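Local coordinates for protein putative acetylornithine deacetylase (Sulfolobus tokodaii, PDB 3VPC) that probably catalyses the ATP-dependent ligation of glutamate to the C-terminal glutamate of the amino-group carrier protein LysW in arginine biosynthesis, at residues I182-L187 / T221-V226. Numbering follows the deposited sequence.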
loop_
_atom_site.group_PDB
_atom_site.type_symbol
_atom_site.label_atom_id
_atom_site.label_comp_id
_atom_site.label_asym_id
_atom_site.label_seq_id
_atom_site.Cartn_x
_atom_site.Cartn_y
_atom_site.Cartn_z
ATOM N N ILE A 182 -0.486 -36.781 0.923
ATOM C CA ILE A 182 0.946 -36.909 1.123
ATOM C C ILE A 182 1.420 -37.799 -0.024
ATOM O O ILE A 182 0.908 -38.903 -0.223
ATOM C CB ILE A 182 1.287 -37.537 2.501
ATOM C CG1 ILE A 182 0.788 -36.629 3.635
ATOM C CG2 ILE A 182 2.785 -37.802 2.607
ATOM C CD1 ILE A 182 1.132 -37.111 5.062
ATOM N N GLY A 183 2.371 -37.305 -0.805
ATOM C CA GLY A 183 2.683 -37.946 -2.081
ATOM C C GLY A 183 1.416 -38.025 -2.902
ATOM O O GLY A 183 0.625 -37.089 -2.939
ATOM N N GLU A 184 1.202 -39.163 -3.534
ATOM C CA GLU A 184 0.014 -39.393 -4.331
ATOM C C GLU A 184 -1.116 -39.940 -3.481
ATOM O O GLU A 184 -2.167 -40.295 -4.002
ATOM C CB GLU A 184 0.320 -40.420 -5.412
ATOM C CG GLU A 184 1.384 -39.998 -6.355
ATOM C CD GLU A 184 0.855 -39.074 -7.424
ATOM O OE1 GLU A 184 -0.043 -39.501 -8.188
ATOM O OE2 GLU A 184 1.343 -37.930 -7.493
ATOM N N GLU A 185 -0.891 -40.062 -2.182
ATOM C CA GLU A 185 -1.886 -40.694 -1.333
ATOM C C GLU A 185 -2.849 -39.669 -0.771
ATOM O O GLU A 185 -2.423 -38.744 -0.077
ATOM C CB GLU A 185 -1.204 -41.457 -0.195
ATOM C CG GLU A 185 -2.145 -42.303 0.639
ATOM C CD GLU A 185 -2.605 -43.566 -0.087
ATOM O OE1 GLU A 185 -3.726 -44.018 0.192
ATOM O OE2 GLU A 185 -1.856 -44.099 -0.930
ATOM N N LEU A 186 -4.140 -39.847 -1.046
ATOM C CA LEU A 186 -5.177 -39.053 -0.386
ATOM C C LEU A 186 -5.366 -39.526 1.066
ATOM O O LEU A 186 -5.724 -40.674 1.290
ATOM C CB LEU A 186 -6.498 -39.157 -1.141
ATOM C CG LEU A 186 -7.744 -38.455 -0.564
ATOM C CD1 LEU A 186 -7.489 -36.957 -0.324
ATOM C CD2 LEU A 186 -8.890 -38.643 -1.506
ATOM N N LEU A 187 -5.129 -38.653 2.045
ATOM C CA LEU A 187 -5.369 -39.047 3.435
ATOM C C LEU A 187 -6.864 -39.101 3.752
ATOM O O LEU A 187 -7.316 -39.977 4.503
ATOM C CB LEU A 187 -4.637 -38.128 4.415
ATOM C CG LEU A 187 -3.112 -38.118 4.362
ATOM C CD1 LEU A 187 -2.566 -37.145 5.413
ATOM C CD2 LEU A 187 -2.490 -39.514 4.536
ATOM N N THR A 221 -10.490 -36.887 -8.692
ATOM C CA THR A 221 -10.276 -35.432 -8.870
ATOM C C THR A 221 -9.076 -34.925 -8.068
ATOM O O THR A 221 -8.181 -34.247 -8.620
ATOM C CB THR A 221 -11.560 -34.627 -8.477
ATOM O OG1 THR A 221 -12.651 -35.099 -9.252
ATOM C CG2 THR A 221 -11.416 -33.130 -8.763
ATOM N N VAL A 222 -9.064 -35.255 -6.774
ATOM C CA VAL A 222 -7.992 -34.869 -5.867
ATOM C C VAL A 222 -6.655 -35.483 -6.289
ATOM O O VAL A 222 -5.678 -34.769 -6.478
ATOM C CB VAL A 222 -8.329 -35.218 -4.392
ATOM C CG1 VAL A 222 -7.178 -34.845 -3.483
ATOM C CG2 VAL A 222 -9.618 -34.481 -3.943
ATOM N N VAL A 223 -6.624 -36.801 -6.496
ATOM C CA VAL A 223 -5.375 -37.457 -6.875
ATOM C C VAL A 223 -4.805 -36.911 -8.190
ATOM O O VAL A 223 -3.607 -36.679 -8.300
ATOM C CB VAL A 223 -5.508 -39.003 -6.904
ATOM C CG1 VAL A 223 -4.341 -39.615 -7.621
ATOM C CG2 VAL A 223 -5.552 -39.546 -5.463
ATOM N N LYS A 224 -5.666 -36.696 -9.178
ATOM C CA LYS A 224 -5.202 -36.119 -10.454
ATOM C C LYS A 224 -4.610 -34.725 -10.264
ATOM O O LYS A 224 -3.564 -34.423 -10.824
ATOM C CB LYS A 224 -6.336 -36.074 -11.478
ATOM C CG LYS A 224 -6.663 -37.401 -12.147
ATOM C CD LYS A 224 -7.986 -37.326 -12.950
ATOM C CE LYS A 224 -8.328 -38.689 -13.548
ATOM N NZ LYS A 224 -9.556 -38.690 -14.419
ATOM N N ALA A 225 -5.276 -33.884 -9.470
ATOM C CA ALA A 225 -4.768 -32.538 -9.157
ATOM C C ALA A 225 -3.403 -32.566 -8.478
ATOM O O ALA A 225 -2.494 -31.861 -8.900
ATOM C CB ALA A 225 -5.779 -31.757 -8.304
ATOM N N VAL A 226 -3.257 -33.384 -7.435
ATOM C CA VAL A 226 -1.968 -33.478 -6.736
ATOM C C VAL A 226 -0.877 -34.027 -7.649
ATOM O O VAL A 226 0.271 -33.613 -7.537
ATOM C CB VAL A 226 -2.013 -34.237 -5.349
ATOM C CG1 VAL A 226 -3.125 -33.730 -4.495
ATOM C CG2 VAL A 226 -2.153 -35.713 -5.511
#
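The type II' turn from Ile182 to Glu185 packs against one face of helix segment 221-226, the backbones coming nearest at Glu184 and Val223, whose CA atoms are 6.3 Å apart. Two backbone hydrogen bonds between Ile182 and Glu185, one in each direction, close this hairpin. Gly183 occupies the first corner with phi 56° and psi -137°, a combination that favours glycine because a CB would be crowded there. Leucine and valine suit the buried part of the interface because their branched, uncharged ends fill it without needing polar partners. The side chains of Leu186 and Val222 cross at about a right angle, and CD1 of Leu186 meets CG1 of Val222 at 3.8 Å. Leu186 directs its CB toward the helix, and with CG anti to the backbone N (chi1 177°) the side chain reaches Val222. One helical turn on from Val222, CG2 of Val226 lies 4.0 Å from the carbonyl O of Gly183. Val223, nearer the surface, sets its CG2 3.8 Å from the carbonyl O of Glu184 and borders CB of Leu186. Glutamate fits the exposed corner: its side chain bends so that OE1 of Glu184 comes within 4.3 Å of CG1 of Val223 and is hydrogen-bonded to the Ser227 hydroxyl, itself hydrogen-bonded to the carbonyl O of Val223. Within the ATP-grasp domain, the contact joins the hairpin of strands 175-182 and 185-193 to helix 216-229, which packs on a face of the five-stranded antiparallel sheet; Val222 rests on Cys179 and Ile236, and Val226 on Ala181 and Val234, of strands 175-182 and 233-241.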